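Local coordinates for insecticidal crystal protein Cry7Cal (Bacillus thuringiensis, PDB 5ZI1) that is an insecticidal toxin active against locusts and, as a delta endotoxin, probably binds receptors on the target cell, at residues N309-I314 / S393-I398; I258-I263 / A361-S366; I354-S359 / S405-D410. All blocks are in the same frame, centred on the assembly; numbering follows the deposited sequence.

In the fold
All three contacts lie in the middle domain of the toxin core, the beta-prism domain of three-domain Cry proteins. Contact 2 is the buried one and is nearly all apolar, a leucine on alanines with one bridging water. Contacts 1 and 3 are partly buried and rest on backbone and side-chain hydrogen bonds. Contact 3 pairs two neighbouring strands of one sheet, whereas contact 1 lays a loop after strand 387-393 on the start of strand 312-324. Strand 352-365 serves contacts 2 and 3, which meet where Ile258 touches Ser359. Contacts 1 and 2, with centres about 12 Å apart, join through Asn309 and Ser366; contacts 1 and 3 do not touch.

Contact 1: N309-I314 / S393-I398; sequences NDRFAI and SFSNNI
Asn397 holds the backbone of Arg311 with two bonds, one from its side chain and one from its main chain. OD1 of Asn397 accepts from Arg311 N at 2.7 Å, nearly straight at the hydrogen (171°) but with the donor tilted out of the carbonyl plane, and Asn397 N donates to Arg311 O at 3.0 Å. With CG between the backbone N and the carbonyl carbon (chi1 68°), OD1 lies next to the N of its own residue, and the two atoms face the N and O of Arg311 together. Asn397 ND2 lies 3.8 Å from Arg311 CB and also donates to a water held by Asn309 O; a second water links Asp310 OD1 to Asn397 O. Arg311 contributes its aliphatic stem, and its guanidinium leads off to a salt bridge with Glu307. Ile398 supplies the apolar half. Ile398 CG1 packs on Asp310 CB at 3.7 Å, the side chains crossing at about a right angle, and Ile398 CD1 reaches Phe312 CD2 at 3.6 Å. An Asx turn, Asn396 OD1 accepting from Ile398 N, shapes the loop here. Farther along, Ala313 N donates to Ser395 O at 2.9 Å beside a single bridge between Phe312 and Asn396, and Ala313 CB meets Phe394 CB at 3.5 Å. Asp310 OD2 is held by Tyr268. Through these bonds the loop after strand 387-393 lies on the beginning of strand 312-324, which is itself paired with strand 294-306; Phe312 reaches Ala372 of strand 369-382 and Ile398 reaches Ala362 of strand 352-365, so two sheets of the prism meet here.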
ATOM      1  N   ASN A 309      35.043 -15.938 -20.438  1.00 57.15           N
ATOM      2  CA  ASN A 309      35.315 -17.373 -20.471  1.00 56.56           C
ATOM      3  C   ASN A 309      33.999 -18.051 -20.826  1.00 56.86           C
ATOM      4  O   ASN A 309      33.815 -18.502 -21.961  1.00 51.47           O
ATOM      5  CB  ASN A 309      35.864 -17.902 -19.149  1.00 55.90           C
ATOM      6  CG  ASN A 309      35.319 -17.150 -17.943  1.00 58.19           C
ATOM      7  OD1 ASN A 309      34.212 -17.429 -17.485  1.00 55.22           O
ATOM      8  ND2 ASN A 309      36.138 -16.268 -17.367  1.00 55.70           N
ATOM      9  N   ASP A 310      33.052 -18.077 -19.889  1.00 53.89           N
ATOM     10  CA  ASP A 310      31.665 -18.220 -20.302  1.00 54.44           C
ATOM     11  C   ASP A 310      31.329 -17.104 -21.282  1.00 52.25           C
ATOM     12  O   ASP A 310      32.039 -16.093 -21.378  1.00 51.13           O
ATOM     13  CB  ASP A 310      30.714 -18.103 -19.120  1.00 56.90           C
ATOM     14  CG  ASP A 310      31.154 -18.920 -17.923  1.00 59.59           C
ATOM     15  OD1 ASP A 310      31.427 -20.131 -18.063  1.00 54.94           O
ATOM     16  OD2 ASP A 310      31.183 -18.330 -16.817  1.00 59.31           O
ATOM     17  N   ARG A 311      30.216 -17.269 -21.989  1.00 47.99           N
ATOM     18  CA  ARG A 311      29.711 -16.226 -22.874  1.00 53.85           C
ATOM     19  C   ARG A 311      28.235 -16.012 -22.560  1.00 50.29           C
ATOM     20  O   ARG A 311      27.507 -16.978 -22.322  1.00 48.13           O
ATOM     21  CB  ARG A 311      29.961 -16.583 -24.369  1.00 52.07           C
ATOM     22  CG  ARG A 311      28.908 -16.093 -25.379  1.00 56.60           C
ATOM     23  CD  ARG A 311      29.384 -16.320 -26.853  1.00 60.70           C
ATOM     24  NE  ARG A 311      30.414 -15.331 -27.230  1.00 72.57           N
ATOM     25  CZ  ARG A 311      30.246 -14.355 -28.123  1.00 66.93           C
ATOM     26  NH1 ARG A 311      29.079 -14.238 -28.748  1.00 62.48           N
ATOM     27  NH2 ARG A 311      31.239 -13.505 -28.393  1.00 66.91           N
ATOM     28  N   PHE A 312      27.805 -14.750 -22.506  1.00 52.03           N
ATOM     29  CA  PHE A 312      26.481 -14.409 -21.986  1.00 49.93           C
ATOM     30  C   PHE A 312      26.209 -12.934 -22.209  1.00 47.03           C
ATOM     31  O   PHE A 312      27.131 -12.115 -22.205  1.00 48.25           O
ATOM     32  CB  PHE A 312      26.359 -14.710 -20.493  1.00 48.09           C
ATOM     33  CG  PHE A 312      27.434 -14.077 -19.681  1.00 52.89           C
ATOM     34  CD1 PHE A 312      27.291 -12.774 -19.204  1.00 46.98           C
ATOM     35  CD2 PHE A 312      28.611 -14.775 -19.413  1.00 52.69           C
ATOM     36  CE1 PHE A 312      28.295 -12.178 -18.470  1.00 45.08           C
ATOM     37  CE2 PHE A 312      29.618 -14.188 -18.661  1.00 53.81           C
ATOM     38  CZ  PHE A 312      29.463 -12.878 -18.191  1.00 55.10           C
ATOM     39  N   ALA A 313      24.933 -12.607 -22.372  1.00 44.60           N
ATOM     40  CA  ALA A 313      24.538 -11.219 -22.532  1.00 45.05           C
ATOM     41  C   ALA A 313      24.417 -10.545 -21.168  1.00 47.09           C
ATOM     42  O   ALA A 313      24.173 -11.200 -20.151  1.00 43.94           O
ATOM     43  CB  ALA A 313      23.222 -11.128 -23.297  1.00 42.29           C
ATOM     44  N   ILE A 314      24.646  -9.225 -21.163  1.00 49.91           N
ATOM     45  CA  ILE A 314      24.443  -8.341 -20.024  1.00 42.93           C
ATOM     46  C   ILE A 314      23.739  -7.100 -20.549  1.00 49.75           C
ATOM     47  O   ILE A 314      23.971  -6.674 -21.685  1.00 44.13           O
ATOM     48  CB  ILE A 314      25.761  -7.927 -19.326  1.00 46.72           C
ATOM     49  CG1 ILE A 314      26.627  -7.108 -20.291  1.00 47.19           C
ATOM     50  CG2 ILE A 314      26.527  -9.136 -18.772  1.00 45.97           C
ATOM     51  CD1 ILE A 314      27.869  -6.500 -19.660  1.00 45.42           C
ATOM     52  N   SER A 393      15.175 -13.983 -24.470  1.00 50.73           N
ATOM     53  CA  SER A 393      16.141 -14.983 -24.035  1.00 52.69           C
ATOM     54  C   SER A 393      17.419 -14.738 -24.818  1.00 55.43           C
ATOM     55  O   SER A 393      17.465 -14.987 -26.028  1.00 53.83           O
ATOM     56  CB  SER A 393      15.620 -16.396 -24.254  1.00 47.48           C
ATOM     57  OG  SER A 393      16.292 -17.298 -23.395  1.00 58.49           O
ATOM     58  N   PHE A 394      18.426 -14.207 -24.136  1.00 50.89           N
ATOM     59  CA  PHE A 394      19.693 -13.848 -24.745  1.00 50.64           C
ATOM     60  C   PHE A 394      20.745 -14.897 -24.422  1.00 50.48           C
ATOM     61  O   PHE A 394      20.585 -15.716 -23.514  1.00 52.55           O
ATOM     62  CB  PHE A 394      20.152 -12.479 -24.260  1.00 50.35           C
ATOM     63  CG  PHE A 394      19.270 -11.359 -24.699  1.00 55.64           C
ATOM     64  CD1 PHE A 394      18.652 -11.398 -25.935  1.00 55.68           C
ATOM     65  CD2 PHE A 394      19.051 -10.266 -23.870  1.00 53.20           C
ATOM     66  CE1 PHE A 394      17.829 -10.364 -26.344  1.00 53.40           C
ATOM     67  CE2 PHE A 394      18.243  -9.226 -24.271  1.00 52.95           C
ATOM     68  CZ  PHE A 394      17.629  -9.274 -25.512  1.00 56.13           C
ATOM     69  N   SER A 395      21.854 -14.823 -25.152  1.00 46.66           N
ATOM     70  CA  SER A 395      22.864 -15.867 -25.076  1.00 53.33           C
ATOM     71  C   SER A 395      23.346 -16.031 -23.647  1.00 50.55           C
ATOM     72  O   SER A 395      23.436 -15.066 -22.887  1.00 55.54           O
ATOM     73  CB  SER A 395      24.055 -15.550 -25.970  1.00 54.87           C
ATOM     74  OG  SER A 395      25.091 -14.982 -25.188  1.00 57.89           O
ATOM     75  N   ASN A 396      23.636 -17.272 -23.282  1.00 51.93           N
ATOM     76  CA  ASN A 396      24.093 -17.609 -21.945  1.00 53.52           C
ATOM     77  C   ASN A 396      24.500 -19.077 -21.920  1.00 51.72           C
ATOM     78  O   ASN A 396      23.653 -19.967 -22.045  1.00 54.95           O
ATOM     79  CB  ASN A 396      22.992 -17.309 -20.913  1.00 51.63           C
ATOM     80  CG  ASN A 396      23.333 -17.811 -19.540  1.00 49.48           C
ATOM     81  OD1 ASN A 396      24.505 -18.037 -19.215  1.00 48.58           O
ATOM     82  ND2 ASN A 396      22.310 -17.997 -18.713  1.00 49.76           N
ATOM     83  N   ASN A 397      25.794 -19.341 -21.783  1.00 46.19           N
ATOM     84  CA  ASN A 397      26.278 -20.707 -21.666  1.00 54.29           C
ATOM     85  C   ASN A 397      26.828 -20.993 -20.278  1.00 53.32           C
ATOM     86  O   ASN A 397      27.598 -21.951 -20.107  1.00 46.29           O
ATOM     87  CB  ASN A 397      27.327 -21.020 -22.745  1.00 50.36           C
ATOM     88  CG  ASN A 397      28.637 -20.253 -22.559  1.00 56.31           C
ATOM     89  OD1 ASN A 397      28.899 -19.624 -21.516  1.00 52.71           O
ATOM     90  ND2 ASN A 397      29.481 -20.318 -23.576  1.00 52.00           N
ATOM     91  N   ILE A 398      26.478 -20.162 -19.293  1.00 50.70           N
ATOM     92  CA  ILE A 398      26.841 -20.482 -17.908  1.00 51.84           C
ATOM     93  C   ILE A 398      26.018 -21.681 -17.457  1.00 53.61           C
ATOM     94  O   ILE A 398      24.802 -21.716 -17.719  1.00 52.64           O
ATOM     95  CB  ILE A 398      26.605 -19.279 -16.992  1.00 54.43           C
ATOM     96  CG1 ILE A 398      27.343 -18.051 -17.504  1.00 56.09           C
ATOM     97  CG2 ILE A 398      27.093 -19.576 -15.591  1.00 49.93           C
ATOM     98  CD1 ILE A 398      26.762 -16.758 -16.978  1.00 51.52           C
TER
HETATM   99  O   HOH W   1      32.429 -20.185 -23.355  1.00 55.99           O
HETATM  100  O   HOH W   2      30.350 -22.399 -19.748  1.00 52.91           O

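Contact 2: I258-I263 / A361-S366; sequences IGLTGI and AAANKS
Leu260 lies against the strand at Ala361 to Ala363, and of its two end methyls CD2 alone goes to Ala363. CD2 of Leu260 comes within 3.5 Å of Ala363 CB, while Leu260 CB, 3.9 Å from the same methyl, sits beside it. CG points opposite the backbone N (chi1 -180°), which takes it partly along the strand, and chi2 (69°) then sets CD2 forward; Leu260 CD1 points back, to 4.0 Å from Ala361 O. Alternation along the strand puts the CB atoms of Ala361 and Ala363 on the side facing the loop and turns that of Ala362 away. Ala361 CB rests mainly on main chain, with Gly259 C at 3.6 Å; the side-chain atom Ile258 CG2 is farther from Ala361 CB, at 4.2 Å. The loop backbone approaches the alanine methyls on a course 44° from that of the strand. The polar link is indirect: Leu260 N donates to a water at 2.9 Å, and that water donates to Ala362 O, so both backbone groups are satisfied within a largely buried contact. Around it, Ala361 bonds by its backbone to Lys404 at the start of strand 404-407, and Ala362 to Ala372 of strand 369-382. Leu260 also touches Lys404. Backbone hydrogen bonds tie Leu260 to Trp271 and Ile258 to Pro448, and Ile258 packs on Val373 and Leu450, so the loop bridges the sheet edge and strand 448-454.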
ATOM      1  N   ILE A 258      17.271  -8.271  -8.995  1.00 43.52           N
ATOM      2  CA  ILE A 258      17.468  -9.475  -9.816  1.00 42.95           C
ATOM      3  C   ILE A 258      18.968  -9.575 -10.049  1.00 48.94           C
ATOM      4  O   ILE A 258      19.516  -9.105 -11.048  1.00 47.26           O
ATOM      5  CB  ILE A 258      16.683  -9.418 -11.128  1.00 49.56           C
ATOM      6  CG1 ILE A 258      15.200  -9.114 -10.898  1.00 36.50           C
ATOM      7  CG2 ILE A 258      16.856 -10.713 -11.908  1.00 45.22           C
ATOM      8  CD1 ILE A 258      14.488  -8.899 -12.216  1.00 37.78           C
ATOM      9  N   GLY A 259      19.654 -10.172  -9.081  1.00 47.49           N
ATOM     10  CA  GLY A 259      21.084 -10.359  -9.165  1.00 41.47           C
ATOM     11  C   GLY A 259      21.434 -11.748  -8.671  1.00 46.42           C
ATOM     12  O   GLY A 259      20.622 -12.425  -8.036  1.00 46.18           O
ATOM     13  N   LEU A 260      22.657 -12.174  -8.981  1.00 48.24           N
ATOM     14  CA  LEU A 260      23.078 -13.517  -8.605  1.00 44.98           C
ATOM     15  C   LEU A 260      23.343 -13.597  -7.105  1.00 46.83           C
ATOM     16  O   LEU A 260      24.083 -12.783  -6.550  1.00 43.75           O
ATOM     17  CB  LEU A 260      24.325 -13.912  -9.380  1.00 43.10           C
ATOM     18  CG  LEU A 260      24.866 -15.309  -9.084  1.00 48.82           C
ATOM     19  CD1 LEU A 260      23.909 -16.379  -9.611  1.00 51.56           C
ATOM     20  CD2 LEU A 260      26.238 -15.454  -9.722  1.00 49.45           C
ATOM     21  N   THR A 261      22.716 -14.567  -6.447  1.00 48.07           N
ATOM     22  CA  THR A 261      23.036 -14.937  -5.077  1.00 50.53           C
ATOM     23  C   THR A 261      22.977 -16.454  -4.953  1.00 54.09           C
ATOM     24  O   THR A 261      22.407 -17.149  -5.804  1.00 55.37           O
ATOM     25  CB  THR A 261      22.069 -14.329  -4.031  1.00 52.43           C
ATOM     26  OG1 THR A 261      20.757 -14.881  -4.219  1.00 51.45           O
ATOM     27  CG2 THR A 261      22.020 -12.822  -4.125  1.00 46.80           C
ATOM     28  N   GLY A 262      23.564 -16.960  -3.868  1.00 48.54           N
ATOM     29  CA  GLY A 262      23.399 -18.345  -3.489  1.00 54.89           C
ATOM     30  C   GLY A 262      24.396 -19.334  -4.074  1.00 55.91           C
ATOM     31  O   GLY A 262      24.387 -20.497  -3.660  1.00 57.30           O
ATOM     32  N   ILE A 263      25.240 -18.928  -5.021  1.00 53.71           N
ATOM     33  CA  ILE A 263      26.212 -19.856  -5.607  1.00 58.43           C
ATOM     34  C   ILE A 263      27.488 -19.916  -4.770  1.00 64.05           C
ATOM     35  O   ILE A 263      27.990 -20.999  -4.458  1.00 64.19           O
ATOM     36  CB  ILE A 263      26.520 -19.464  -7.072  1.00 58.29           C
ATOM     37  CG1 ILE A 263      25.235 -19.234  -7.872  1.00 50.20           C
ATOM     38  CG2 ILE A 263      27.345 -20.542  -7.752  1.00 57.58           C
ATOM     39  CD1 ILE A 263      24.299 -20.401  -7.859  1.00 55.90           C
ATOM     40  N   ALA A 361      19.117 -14.842 -13.379  1.00 42.16           N
ATOM     41  CA  ALA A 361      20.227 -13.986 -12.986  1.00 47.85           C
ATOM     42  C   ALA A 361      21.529 -14.772 -13.091  1.00 48.64           C
ATOM     43  O   ALA A 361      21.565 -15.975 -12.809  1.00 48.51           O
ATOM     44  CB  ALA A 361      20.038 -13.445 -11.555  1.00 46.44           C
ATOM     45  N   ALA A 362      22.589 -14.086 -13.512  1.00 48.19           N
ATOM     46  CA  ALA A 362      23.915 -14.669 -13.622  1.00 48.48           C
ATOM     47  C   ALA A 362      24.936 -13.577 -13.336  1.00 53.74           C
ATOM     48  O   ALA A 362      24.610 -12.382 -13.305  1.00 51.67           O
ATOM     49  CB  ALA A 362      24.147 -15.285 -15.011  1.00 48.13           C
ATOM     50  N   ALA A 363      26.181 -14.008 -13.131  1.00 50.35           N
ATOM     51  CA  ALA A 363      27.309 -13.108 -12.926  1.00 52.37           C
ATOM     52  C   ALA A 363      28.601 -13.842 -13.261  1.00 52.07           C
ATOM     53  O   ALA A 363      28.675 -15.066 -13.199  1.00 43.94           O
ATOM     54  CB  ALA A 363      27.376 -12.593 -11.485  1.00 46.31           C
ATOM     55  N   ASN A 364      29.632 -13.072 -13.577  1.00 51.25           N
ATOM     56  CA  ASN A 364      30.955 -13.635 -13.792  1.00 47.73           C
ATOM     57  C   ASN A 364      31.987 -12.645 -13.289  1.00 48.81           C
ATOM     58  O   ASN A 364      31.983 -11.485 -13.716  1.00 49.60           O
ATOM     59  CB  ASN A 364      31.198 -13.930 -15.265  1.00 51.13           C
ATOM     60  CG  ASN A 364      32.543 -14.556 -15.489  1.00 54.97           C
ATOM     61  OD1 ASN A 364      33.547 -13.867 -15.682  1.00 55.55           O
ATOM     62  ND2 ASN A 364      32.579 -15.874 -15.439  1.00 54.93           N
ATOM     63  N   LYS A 365      32.869 -13.095 -12.397  1.00 50.69           N
ATOM     64  CA  LYS A 365      33.949 -12.261 -11.878  1.00 54.23           C
ATOM     65  C   LYS A 365      35.279 -12.899 -12.261  1.00 49.26           C
ATOM     66  O   LYS A 365      35.641 -13.953 -11.736  1.00 45.71           O
ATOM     67  CB  LYS A 365      33.841 -12.075 -10.368  1.00 50.14           C
ATOM     68  CG  LYS A 365      34.807 -11.040  -9.827  1.00 49.84           C
ATOM     69  CD  LYS A 365      34.603 -10.845  -8.330  1.00 48.94           C
ATOM     70  CE  LYS A 365      35.345  -9.627  -7.804  1.00 59.40           C
ATOM     71  NZ  LYS A 365      36.814  -9.839  -7.735  1.00 64.76           N
ATOM     72  N   SER A 366      36.007 -12.240 -13.160  1.00 54.16           N
ATOM     73  CA  SER A 366      37.300 -12.712 -13.637  1.00 54.26           C
ATOM     74  C   SER A 366      38.279 -11.547 -13.716  1.00 54.54           C
ATOM     75  O   SER A 366      38.813 -11.107 -12.693  1.00 62.25           O
ATOM     76  CB  SER A 366      37.146 -13.390 -15.001  1.00 52.57           C
ATOM     77  OG  SER A 366      36.183 -14.433 -14.936  1.00 54.73           O
TER
HETATM   78  O   HOH W   3      24.004 -10.695 -11.060  1.00 48.37           O

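Contact 3: I354-S359 / S405-D410; sequences IYQTYS and STYSSD
Thr357 and Ser408 make the tight centre of the contact. Ser408 OG accepts from Thr357 N at 2.8 Å, a hydroxyl taking over from the backbone where strand 405-407 ends, and also donates to a water held by Tyr355 O. Ser408 N donates to Thr357 O at 2.9 Å in a nearly straight bond (170°), and Thr357 OG1 lies only 3.2 Å from Ser408 CB. Gln356, extended with CG anti to N (chi1 -175°), belongs to this part: its OE1 accepts from Ser409 OG at 2.8 Å, and its amide crosses obliquely beside the Tyr407 ring. Beyond, Ser359 and Thr406 form a hydrogen-bonded antiparallel pair, and Tyr358 and Tyr407 a non-hydrogen-bonded one. The two tyrosines share one side of the sheet, planes 44° apart: Tyr358 CD1 lies over one face of the Tyr407 ring near its rim, 3.4 Å from Tyr407 CE2, and Tyr358 CB stands over the ring, 4.2 Å from the Tyr407 centroid, a CH-pi contact. Tyr407 OH is hydrogen-bonded to the OH of Tyr379. This is the edge of a four-stranded antiparallel sheet of the beta-prism, strand 404-407 outermost; on the other side of strand 352-365, Tyr355 and Gln356 together face Tyr379 in a classic beta bulge. The far end is looser and wetter. Ser359 OG and Thr406 OG1, the latter also hydrogen-bonded to Lys404, share another water, while exposed Ser405 lies beside the outer end of the Tyr358 ring, Ser405 CB 3.8 Å from Tyr358 OH.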
ATOM      1  N   ILE A 354       0.620  -6.775 -15.732  1.00 48.93           N
ATOM      2  CA  ILE A 354       1.648  -7.790 -15.552  1.00 46.58           C
ATOM      3  C   ILE A 354       1.614  -8.204 -14.088  1.00 48.07           C
ATOM      4  O   ILE A 354       2.040  -7.448 -13.215  1.00 50.61           O
ATOM      5  CB  ILE A 354       3.032  -7.274 -15.944  1.00 45.54           C
ATOM      6  CG1 ILE A 354       2.990  -6.699 -17.362  1.00 48.09           C
ATOM      7  CG2 ILE A 354       4.095  -8.403 -15.743  1.00 44.88           C
ATOM      8  CD1 ILE A 354       2.542  -7.716 -18.429  1.00 51.42           C
ATOM      9  N   TYR A 355       1.102  -9.404 -13.824  1.00 48.69           N
ATOM     10  CA  TYR A 355       0.938  -9.947 -12.488  1.00 45.91           C
ATOM     11  C   TYR A 355       2.070 -10.877 -12.061  1.00 49.97           C
ATOM     12  O   TYR A 355       2.067 -11.336 -10.912  1.00 48.74           O
ATOM     13  CB  TYR A 355      -0.394 -10.700 -12.408  1.00 49.53           C
ATOM     14  CG  TYR A 355      -0.495 -11.869 -13.383  1.00 53.40           C
ATOM     15  CD1 TYR A 355       0.019 -13.120 -13.053  1.00 52.86           C
ATOM     16  CD2 TYR A 355      -1.103 -11.720 -14.633  1.00 54.59           C
ATOM     17  CE1 TYR A 355      -0.056 -14.188 -13.931  1.00 56.13           C
ATOM     18  CE2 TYR A 355      -1.191 -12.792 -15.516  1.00 56.54           C
ATOM     19  CZ  TYR A 355      -0.657 -14.024 -15.154  1.00 53.08           C
ATOM     20  OH  TYR A 355      -0.738 -15.100 -16.001  1.00 56.16           O
ATOM     21  N   GLN A 356       3.027 -11.175 -12.941  1.00 51.99           N
ATOM     22  CA  GLN A 356       4.102 -12.096 -12.586  1.00 50.61           C
ATOM     23  C   GLN A 356       5.274 -11.907 -13.532  1.00 49.60           C
ATOM     24  O   GLN A 356       5.085 -11.606 -14.712  1.00 54.53           O
ATOM     25  CB  GLN A 356       3.627 -13.549 -12.638  1.00 54.19           C
ATOM     26  CG  GLN A 356       4.649 -14.535 -12.158  1.00 54.40           C
ATOM     27  CD  GLN A 356       4.178 -15.966 -12.268  1.00 53.88           C
ATOM     28  OE1 GLN A 356       4.037 -16.652 -11.253  1.00 50.55           O
ATOM     29  NE2 GLN A 356       3.949 -16.435 -13.498  1.00 52.99           N
ATOM     30  N   THR A 357       6.485 -12.095 -13.009  1.00 51.35           N
ATOM     31  CA  THR A 357       7.691 -12.119 -13.830  1.00 48.59           C
ATOM     32  C   THR A 357       8.528 -13.337 -13.472  1.00 48.90           C
ATOM     33  O   THR A 357       8.424 -13.894 -12.374  1.00 49.02           O
ATOM     34  CB  THR A 357       8.547 -10.849 -13.669  1.00 46.39           C
ATOM     35  OG1 THR A 357       9.000 -10.742 -12.313  1.00 43.26           O
ATOM     36  CG2 THR A 357       7.737  -9.596 -14.026  1.00 46.48           C
ATOM     37  N   TYR A 358       9.350 -13.758 -14.436  1.00 55.74           N
ATOM     38  CA  TYR A 358      10.312 -14.842 -14.280  1.00 45.97           C
ATOM     39  C   TYR A 358      11.626 -14.342 -14.844  1.00 47.03           C
ATOM     40  O   TYR A 358      11.645 -13.724 -15.915  1.00 49.80           O
ATOM     41  CB  TYR A 358       9.850 -16.118 -14.999  1.00 52.90           C
ATOM     42  CG  TYR A 358      10.904 -17.223 -15.118  1.00 57.26           C
ATOM     43  CD1 TYR A 358      11.215 -18.047 -14.036  1.00 54.02           C
ATOM     44  CD2 TYR A 358      11.582 -17.433 -16.313  1.00 54.46           C
ATOM     45  CE1 TYR A 358      12.169 -19.031 -14.132  1.00 50.73           C
ATOM     46  CE2 TYR A 358      12.542 -18.439 -16.429  1.00 60.14           C
ATOM     47  CZ  TYR A 358      12.825 -19.232 -15.338  1.00 60.57           C
ATOM     48  OH  TYR A 358      13.768 -20.224 -15.458  1.00 63.48           O
ATOM     49  N   SER A 359      12.721 -14.568 -14.115  1.00 42.25           N
ATOM     50  CA  SER A 359      14.012 -14.067 -14.567  1.00 46.04           C
ATOM     51  C   SER A 359      15.113 -15.094 -14.323  1.00 44.72           C
ATOM     52  O   SER A 359      15.006 -15.949 -13.441  1.00 42.64           O
ATOM     53  CB  SER A 359      14.373 -12.745 -13.874  1.00 40.88           C
ATOM     54  OG  SER A 359      14.577 -12.939 -12.482  1.00 46.67           O
ATOM     55  N   SER A 405      17.363 -18.578 -10.930  1.00 49.47           N
ATOM     56  CA  SER A 405      16.061 -18.279 -11.491  1.00 52.23           C
ATOM     57  C   SER A 405      15.139 -17.799 -10.375  1.00 54.87           C
ATOM     58  O   SER A 405      15.253 -18.233  -9.225  1.00 52.72           O
ATOM     59  CB  SER A 405      15.476 -19.505 -12.186  1.00 49.54           C
ATOM     60  OG  SER A 405      15.307 -20.540 -11.246  1.00 52.84           O
ATOM     61  N   THR A 406      14.227 -16.893 -10.723  1.00 56.32           N
ATOM     62  CA  THR A 406      13.336 -16.277  -9.742  1.00 56.22           C
ATOM     63  C   THR A 406      11.963 -16.067 -10.360  1.00 51.77           C
ATOM     64  O   THR A 406      11.863 -15.671 -11.527  1.00 48.55           O
ATOM     65  CB  THR A 406      13.883 -14.931  -9.253  1.00 52.68           C
ATOM     66  OG1 THR A 406      15.244 -15.103  -8.846  1.00 53.92           O
ATOM     67  CG2 THR A 406      13.034 -14.349  -8.073  1.00 51.97           C
ATOM     68  N   TYR A 407      10.919 -16.366  -9.572  1.00 51.24           N
ATOM     69  CA  TYR A 407       9.540 -15.976  -9.859  1.00 53.60           C
ATOM     70  C   TYR A 407       9.126 -14.829  -8.938  1.00 52.59           C
ATOM     71  O   TYR A 407       9.248 -14.928  -7.713  1.00 52.31           O
ATOM     72  CB  TYR A 407       8.588 -17.159  -9.674  1.00 55.35           C
ATOM     73  CG  TYR A 407       8.350 -17.966 -10.940  1.00 58.43           C
ATOM     74  CD1 TYR A 407       7.433 -17.542 -11.887  1.00 55.88           C
ATOM     75  CD2 TYR A 407       9.055 -19.143 -11.190  1.00 58.38           C
ATOM     76  CE1 TYR A 407       7.212 -18.258 -13.050  1.00 62.71           C
ATOM     77  CE2 TYR A 407       8.840 -19.869 -12.341  1.00 59.18           C
ATOM     78  CZ  TYR A 407       7.917 -19.423 -13.275  1.00 62.61           C
ATOM     79  OH  TYR A 407       7.692 -20.132 -14.439  1.00 71.67           O
ATOM     80  N   SER A 408       8.627 -13.744  -9.527  1.00 51.07           N
ATOM     81  CA  SER A 408       8.116 -12.634  -8.727  1.00 53.58           C
ATOM     82  C   SER A 408       7.077 -13.111  -7.721  1.00 53.26           C
ATOM     83  O   SER A 408       7.040 -12.642  -6.573  1.00 49.53           O
ATOM     84  CB  SER A 408       7.511 -11.571  -9.642  1.00 46.88           C
ATOM     85  OG  SER A 408       6.335 -12.061 -10.250  1.00 48.60           O
ATOM     86  N   SER A 409       6.226 -14.047  -8.142  1.00 51.88           N
ATOM     87  CA  SER A 409       5.159 -14.560  -7.302  1.00 46.46           C
ATOM     88  C   SER A 409       5.669 -15.276  -6.074  1.00 49.40           C
ATOM     89  O   SER A 409       4.854 -15.704  -5.255  1.00 53.99           O
ATOM     90  CB  SER A 409       4.272 -15.509  -8.101  1.00 51.22           C
ATOM     91  OG  SER A 409       5.042 -16.578  -8.649  1.00 58.90           O
ATOM     92  N   ASP A 410       6.982 -15.449  -5.929  1.00 51.69           N
ATOM     93  CA  ASP A 410       7.497 -16.002  -4.686  1.00 54.52           C
ATOM     94  C   ASP A 410       7.703 -14.944  -3.610  1.00 57.80           C
ATOM     95  O   ASP A 410       7.820 -15.301  -2.435  1.00 63.29           O
ATOM     96  CB  ASP A 410       8.798 -16.748  -4.939  1.00 58.70           C
ATOM     97  CG  ASP A 410       8.552 -18.144  -5.457  1.00 68.50           C
ATOM     98  OD1 ASP A 410       7.866 -18.921  -4.752  1.00 72.17           O
ATOM     99  OD2 ASP A 410       8.997 -18.445  -6.585  1.00 69.15           O
TER
HETATM  100  O   HOH W   4       3.817 -12.002  -8.878  1.00 53.70           O
HETATM  101  O   HOH W   5      16.489 -14.402 -11.092  1.00 47.71           O